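Local structure of excinuclease ABC, subunit A. (Deinococcus radiodurans, 2VF7) at residues E418-L421 / S422-N426; R774-V777 / K778-D781. The protein probably binds DNA and hydrolyses ATP as a zinc-containing UvrA-family ABC ATPase of nucleotide excision repair, taking part in damage recognition. The protein carries 1 engineered substitution. All coordinates share one frame; numbering follows the deposited sequence.

Contact 1. Residues E418-L421 / S422-N426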
ATOM      1  N   GLU A 418      35.452 -11.997  -5.758  1.00 59.60           N
ATOM      2  CA  GLU A 418      35.814 -11.937  -4.334  1.00 60.01           C
ATOM      3  C   GLU A 418      35.238 -10.726  -3.601  1.00 59.99           C
ATOM      4  O   GLU A 418      34.981 -10.789  -2.399  1.00 60.39           O
ATOM      5  CB  GLU A 418      37.327 -11.993  -4.174  1.00 60.25           C
ATOM      6  CG  GLU A 418      37.833 -13.303  -3.569  1.00 62.80           C
ATOM      7  CD  GLU A 418      37.511 -14.559  -4.400  1.00 65.54           C
ATOM      8  OE1 GLU A 418      37.983 -15.649  -4.006  1.00 67.24           O
ATOM      9  OE2 GLU A 418      36.811 -14.473  -5.438  1.00 66.24           O
ATOM     10  N   ALA A 419      35.021  -9.635  -4.334  1.00 59.83           N
ATOM     11  CA  ALA A 419      34.388  -8.434  -3.790  1.00 59.34           C
ATOM     12  C   ALA A 419      32.878  -8.635  -3.644  1.00 58.96           C
ATOM     13  O   ALA A 419      32.256  -8.111  -2.710  1.00 59.27           O
ATOM     14  CB  ALA A 419      34.685  -7.239  -4.677  1.00 59.26           C
ATOM     15  N   LEU A 420      32.295  -9.381  -4.577  1.00 58.14           N
ATOM     16  CA  LEU A 420      30.902  -9.794  -4.481  1.00 57.56           C
ATOM     17  C   LEU A 420      30.691 -10.831  -3.359  1.00 57.26           C
ATOM     18  O   LEU A 420      29.806 -10.680  -2.523  1.00 57.15           O
ATOM     19  CB  LEU A 420      30.417 -10.335  -5.834  1.00 58.00           C
ATOM     20  CG  LEU A 420      29.118 -11.161  -5.852  1.00 57.80           C
ATOM     21  CD1 LEU A 420      27.893 -10.249  -5.852  1.00 57.52           C
ATOM     22  CD2 LEU A 420      29.092 -12.168  -7.002  1.00 57.22           C
ATOM     23  N   LEU A 421      31.514 -11.876  -3.350  1.00 56.98           N
ATOM     24  CA  LEU A 421      31.464 -12.919  -2.319  1.00 56.85           C
ATOM     25  C   LEU A 421      31.605 -12.384  -0.899  1.00 57.20           C
ATOM     26  O   LEU A 421      30.976 -12.896   0.029  1.00 57.50           O
ATOM     27  CB  LEU A 421      32.525 -13.992  -2.584  1.00 55.83           C
ATOM     28  CG  LEU A 421      32.126 -15.078  -3.589  1.00 56.30           C
ATOM     29  CD1 LEU A 421      33.279 -16.026  -3.885  1.00 54.99           C
ATOM     30  CD2 LEU A 421      30.870 -15.871  -3.157  1.00 56.58           C
ATOM     31  N   SER A 422      32.433 -11.352  -0.753  1.00 57.61           N
ATOM     32  CA  SER A 422      32.721 -10.719   0.530  1.00 57.73           C
ATOM     33  C   SER A 422      31.575  -9.837   1.052  1.00 57.42           C
ATOM     34  O   SER A 422      31.384  -9.715   2.264  1.00 58.10           O
ATOM     35  CB  SER A 422      34.034  -9.936   0.428  1.00 57.99           C
ATOM     36  OG  SER A 422      33.964  -8.721   1.144  1.00 59.74           O
ATOM     37  N   ALA A 423      30.822  -9.231   0.137  1.00 56.82           N
ATOM     38  CA  ALA A 423      29.644  -8.428   0.476  1.00 55.68           C
ATOM     39  C   ALA A 423      28.450  -9.292   0.833  1.00 55.34           C
ATOM     40  O   ALA A 423      27.588  -8.857   1.575  1.00 55.09           O
ATOM     41  CB  ALA A 423      29.289  -7.515  -0.656  1.00 55.52           C
ATOM     42  N   LEU A 424      28.391 -10.501   0.279  1.00 55.49           N
ATOM     43  CA  LEU A 424      27.344 -11.473   0.601  1.00 55.15           C
ATOM     44  C   LEU A 424      27.557 -12.095   1.986  1.00 55.48           C
ATOM     45  O   LEU A 424      26.600 -12.329   2.708  1.00 55.92           O
ATOM     46  CB  LEU A 424      27.269 -12.570  -0.471  1.00 54.78           C
ATOM     47  CG  LEU A 424      26.862 -12.209  -1.909  1.00 52.94           C
ATOM     48  CD1 LEU A 424      26.951 -13.434  -2.837  1.00 52.70           C
ATOM     49  CD2 LEU A 424      25.480 -11.593  -1.980  1.00 51.21           C
ATOM     50  N   GLU A 425      28.811 -12.348   2.353  1.00 56.17           N
ATOM     51  CA  GLU A 425      29.148 -12.864   3.683  1.00 56.46           C
ATOM     52  C   GLU A 425      28.884 -11.816   4.747  1.00 56.79           C
ATOM     53  O   GLU A 425      28.370 -12.145   5.818  1.00 56.79           O
ATOM     54  CB  GLU A 425      30.592 -13.360   3.748  1.00 56.64           C
ATOM     55  CG  GLU A 425      31.171 -13.584   5.180  1.00 58.23           C
ATOM     56  CD  GLU A 425      30.772 -14.921   5.826  0.70 60.51           C
ATOM     57  OE1 GLU A 425      30.037 -15.720   5.198  0.70 61.10           O
ATOM     58  OE2 GLU A 425      31.196 -15.176   6.978  0.70 61.22           O
ATOM     59  N   ASN A 426      29.197 -10.554   4.448  1.00 56.93           N
ATOM     60  CA  ASN A 426      28.922  -9.467   5.396  1.00 57.03           C
ATOM     61  C   ASN A 426      27.436  -9.289   5.625  1.00 56.83           C
ATOM     62  O   ASN A 426      27.009  -9.035   6.748  1.00 57.13           O
ATOM     63  CB  ASN A 426      29.521  -8.139   4.939  1.00 57.21           C
ATOM     64  CG  ASN A 426      31.023  -8.054   5.159  1.00 57.23           C
ATOM     65  OD1 ASN A 426      31.576  -8.584   6.133  1.00 59.77           O
ATOM     66  ND2 ASN A 426      31.691  -7.361   4.253  1.00 58.07           N
TER

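Contact 2. Residues R774-V777 / K778-D781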
ATOM      1  N   ARG A 774      27.534 -23.104 -30.685  1.00 57.71           N
ATOM      2  CA  ARG A 774      27.444 -23.805 -31.970  1.00 56.88           C
ATOM      3  C   ARG A 774      26.638 -23.018 -32.997  1.00 56.35           C
ATOM      4  O   ARG A 774      26.892 -23.106 -34.200  1.00 56.44           O
ATOM      5  CB  ARG A 774      26.794 -25.178 -31.809  1.00 56.76           C
ATOM      6  CG  ARG A 774      27.527 -26.125 -30.888  1.00 57.87           C
ATOM      7  CD  ARG A 774      27.108 -27.570 -31.139  1.00 59.05           C
ATOM      8  NE  ARG A 774      25.843 -27.938 -30.497  1.00 59.69           N
ATOM      9  CZ  ARG A 774      25.733 -28.410 -29.255  1.00 60.44           C
ATOM     10  NH1 ARG A 774      26.816 -28.566 -28.495  1.00 60.09           N
ATOM     11  NH2 ARG A 774      24.530 -28.718 -28.764  1.00 60.27           N
ATOM     12  N   GLN A 775      25.643 -22.273 -32.528  1.00 55.71           N
ATOM     13  CA  GLN A 775      24.814 -21.487 -33.432  1.00 55.38           C
ATOM     14  C   GLN A 775      25.556 -20.218 -33.866  1.00 54.79           C
ATOM     15  O   GLN A 775      25.399 -19.760 -35.002  1.00 54.54           O
ATOM     16  CB  GLN A 775      23.435 -21.156 -32.822  1.00 55.62           C
ATOM     17  CG  GLN A 775      22.787 -22.247 -31.931  1.00 56.03           C
ATOM     18  CD  GLN A 775      22.662 -23.624 -32.587  1.00 57.75           C
ATOM     19  OE1 GLN A 775      22.327 -23.753 -33.777  1.00 57.33           O
ATOM     20  NE2 GLN A 775      22.911 -24.670 -31.792  1.00 57.74           N
ATOM     21  N   LEU A 776      26.364 -19.662 -32.962  1.00 53.94           N
ATOM     22  CA  LEU A 776      27.210 -18.516 -33.289  1.00 53.45           C
ATOM     23  C   LEU A 776      28.280 -18.907 -34.293  1.00 53.58           C
ATOM     24  O   LEU A 776      28.636 -18.107 -35.147  1.00 54.01           O
ATOM     25  CB  LEU A 776      27.844 -17.892 -32.031  1.00 52.93           C
ATOM     26  CG  LEU A 776      26.921 -17.199 -31.010  1.00 51.43           C
ATOM     27  CD1 LEU A 776      27.700 -16.521 -29.909  1.00 47.82           C
ATOM     28  CD2 LEU A 776      25.962 -16.202 -31.657  1.00 49.99           C
ATOM     29  N   VAL A 777      28.784 -20.137 -34.188  1.00 53.68           N
ATOM     30  CA  VAL A 777      29.688 -20.714 -35.194  1.00 54.27           C
ATOM     31  C   VAL A 777      29.013 -20.779 -36.573  1.00 54.64           C
ATOM     32  O   VAL A 777      29.590 -20.355 -37.570  1.00 54.18           O
ATOM     33  CB  VAL A 777      30.190 -22.112 -34.769  1.00 54.09           C
ATOM     34  CG1 VAL A 777      30.896 -22.805 -35.896  1.00 53.99           C
ATOM     35  CG2 VAL A 777      31.131 -21.997 -33.577  1.00 55.22           C
ATOM     36  N   LYS A 778      27.783 -21.292 -36.612  1.00 55.20           N
ATOM     37  CA  LYS A 778      27.019 -21.387 -37.856  1.00 55.91           C
ATOM     38  C   LYS A 778      26.936 -20.068 -38.598  1.00 55.91           C
ATOM     39  O   LYS A 778      27.242 -20.005 -39.783  1.00 56.16           O
ATOM     40  CB  LYS A 778      25.608 -21.945 -37.611  1.00 56.02           C
ATOM     41  CG  LYS A 778      25.574 -23.460 -37.604  1.00 57.41           C
ATOM     42  CD  LYS A 778      24.182 -24.022 -37.835  1.00 59.99           C
ATOM     43  CE  LYS A 778      23.526 -24.458 -36.533  1.00 60.83           C
ATOM     44  NZ  LYS A 778      22.471 -25.502 -36.782  1.00 62.37           N
ATOM     45  N   LEU A 779      26.548 -19.008 -37.902  1.00 56.22           N
ATOM     46  CA  LEU A 779      26.334 -17.728 -38.575  1.00 56.60           C
ATOM     47  C   LEU A 779      27.639 -17.011 -39.021  1.00 56.51           C
ATOM     48  O   LEU A 779      27.605 -16.156 -39.909  1.00 56.93           O
ATOM     49  CB  LEU A 779      25.353 -16.837 -37.784  1.00 56.57           C
ATOM     50  CG  LEU A 779      25.784 -15.960 -36.613  1.00 57.35           C
ATOM     51  CD1 LEU A 779      26.343 -14.668 -37.175  1.00 59.30           C
ATOM     52  CD2 LEU A 779      24.625 -15.662 -35.689  1.00 56.56           C
ATOM     53  N   VAL A 780      28.779 -17.396 -38.442  1.00 56.08           N
ATOM     54  CA  VAL A 780      30.095 -16.912 -38.892  1.00 55.70           C
ATOM     55  C   VAL A 780      30.574 -17.718 -40.112  1.00 55.86           C
ATOM     56  O   VAL A 780      31.259 -17.192 -40.996  1.00 55.40           O
ATOM     57  CB  VAL A 780      31.151 -16.961 -37.743  1.00 55.81           C
ATOM     58  CG1 VAL A 780      32.513 -16.495 -38.218  1.00 55.37           C
ATOM     59  CG2 VAL A 780      30.706 -16.111 -36.562  1.00 55.01           C
ATOM     60  N   ASP A 781      30.210 -18.999 -40.147  1.00 56.07           N
ATOM     61  CA  ASP A 781      30.381 -19.842 -41.337  1.00 56.19           C
ATOM     62  C   ASP A 781      29.641 -19.264 -42.539  1.00 56.02           C
ATOM     63  O   ASP A 781      30.058 -19.455 -43.685  1.00 55.78           O
ATOM     64  CB  ASP A 781      29.863 -21.260 -41.077  1.00 56.39           C
ATOM     65  CG  ASP A 781      30.813 -22.082 -40.233  1.00 56.86           C
ATOM     66  OD1 ASP A 781      32.030 -21.784 -40.243  1.00 56.13           O
ATOM     67  OD2 ASP A 781      30.330 -23.025 -39.563  1.00 57.41           O
TER

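Contact 1. Residues E418-L421 / S422-N426
Leu424 turns its CG beside its own backbone N and opposite the carbonyl carbon, chi1 -64°, and this carries the branch back along the helix to Leu420. There CG of Leu424 lies 3.4 Å from the carbonyl O of Leu420. Leu420 takes a different first torsion, chi1 164°, which places its CG trans to the backbone N. The two leucines, four residues apart, then meet loosely, with CG of Leu420 4.4 Å from CD1 of Leu424. Both are buried. Leu420 also packs on Pro408, and Ala423, three residues on, touches Leu394.

The backbone beneath is one continuous run of helix 417-428. Leu424 N donates to Leu420 O at 3.1 Å. Glu425 N bonds to Leu421 O at 3.2 Å. Ser422 N reaches Glu418 O at 3.1 Å. Ala423 N has two weak bonds, to Ala419 O and Leu420 O, so its amide is shared between two carbonyls. CB of Ser422 also sits against Glu418 O, at 3.1 Å.

Glu418 is exposed and forms a salt bridge with Arg446. Leu421 also touches Arg446. This is the helix of the beta-alpha-beta unit between strands 402-406 and 433-437. The chemistry implies an amphipathic run of helix: Leu420, Leu421, Ala423 and Leu424 are buried, while Glu418 and Ser422 are exposed. The charge of Glu418 is probably balanced by Arg446 in the salt bridge.

Contact 2. Residues R774-V777 / K778-D781
Gln775 and Lys778 lie side by side and point the same way. Gln775 bends at chi2, -54°, which swings its amide round to the lysine chain. OE1 of Gln775 then comes 3.1 Å from CE of Lys778. A bend in the lysine at chi3, -100°, sets CE beside that oxygen. Its NZ forms a salt bridge with Glu716, and NE2 of Gln775 donates to the carbonyl of Arg771.

Val777 and Asp781 also run alongside each other, with CG1 of Val777 3.7 Å from OD2 of Asp781. Asp781 N bonds to Val777 O at 3.0 Å. Val780 N is held weakly by Leu776 O and Val777 O, while CG2 of Val780 lies against Leu776 O at 3.2 Å. With chi1 at 83°, CG of Leu779 sits 3.9 Å from the carbonyl O of Leu776. CD2 of Leu779 meets CD2 of Leu776 at 4.3 Å.

These residues form the last turns of helix 766-781, in the beta-alpha-beta unit joining strands 753-758 and 785-789. Leu776 packs on Leu757 and Leu779 on Tyr755 of the first strand. Leu779 and Val780 both rest on Val786 of the second.

How the contacts relate
Contacts 1 and 2 occupy corresponding places in two ABC-type ATPase cores of one chain. Each lies on the helix between the second and third strands, in order across the sheet, of a six-stranded mixed sheet with the same strand order. The sheets are separate, and the contacts do not touch. The centres of contact 1 and contact 2 are about 37 Å apart, and the nearest atoms of contact 1 and contact 2 are about 23 Å apart. Contact 1 lies closer to an annotated site: the side chain of Ala419 is about 11 Å from that of Tyr370, which binds ADP. Contact 2 lies away from the known sites. Neither is touched by the other protein chain of the assembly.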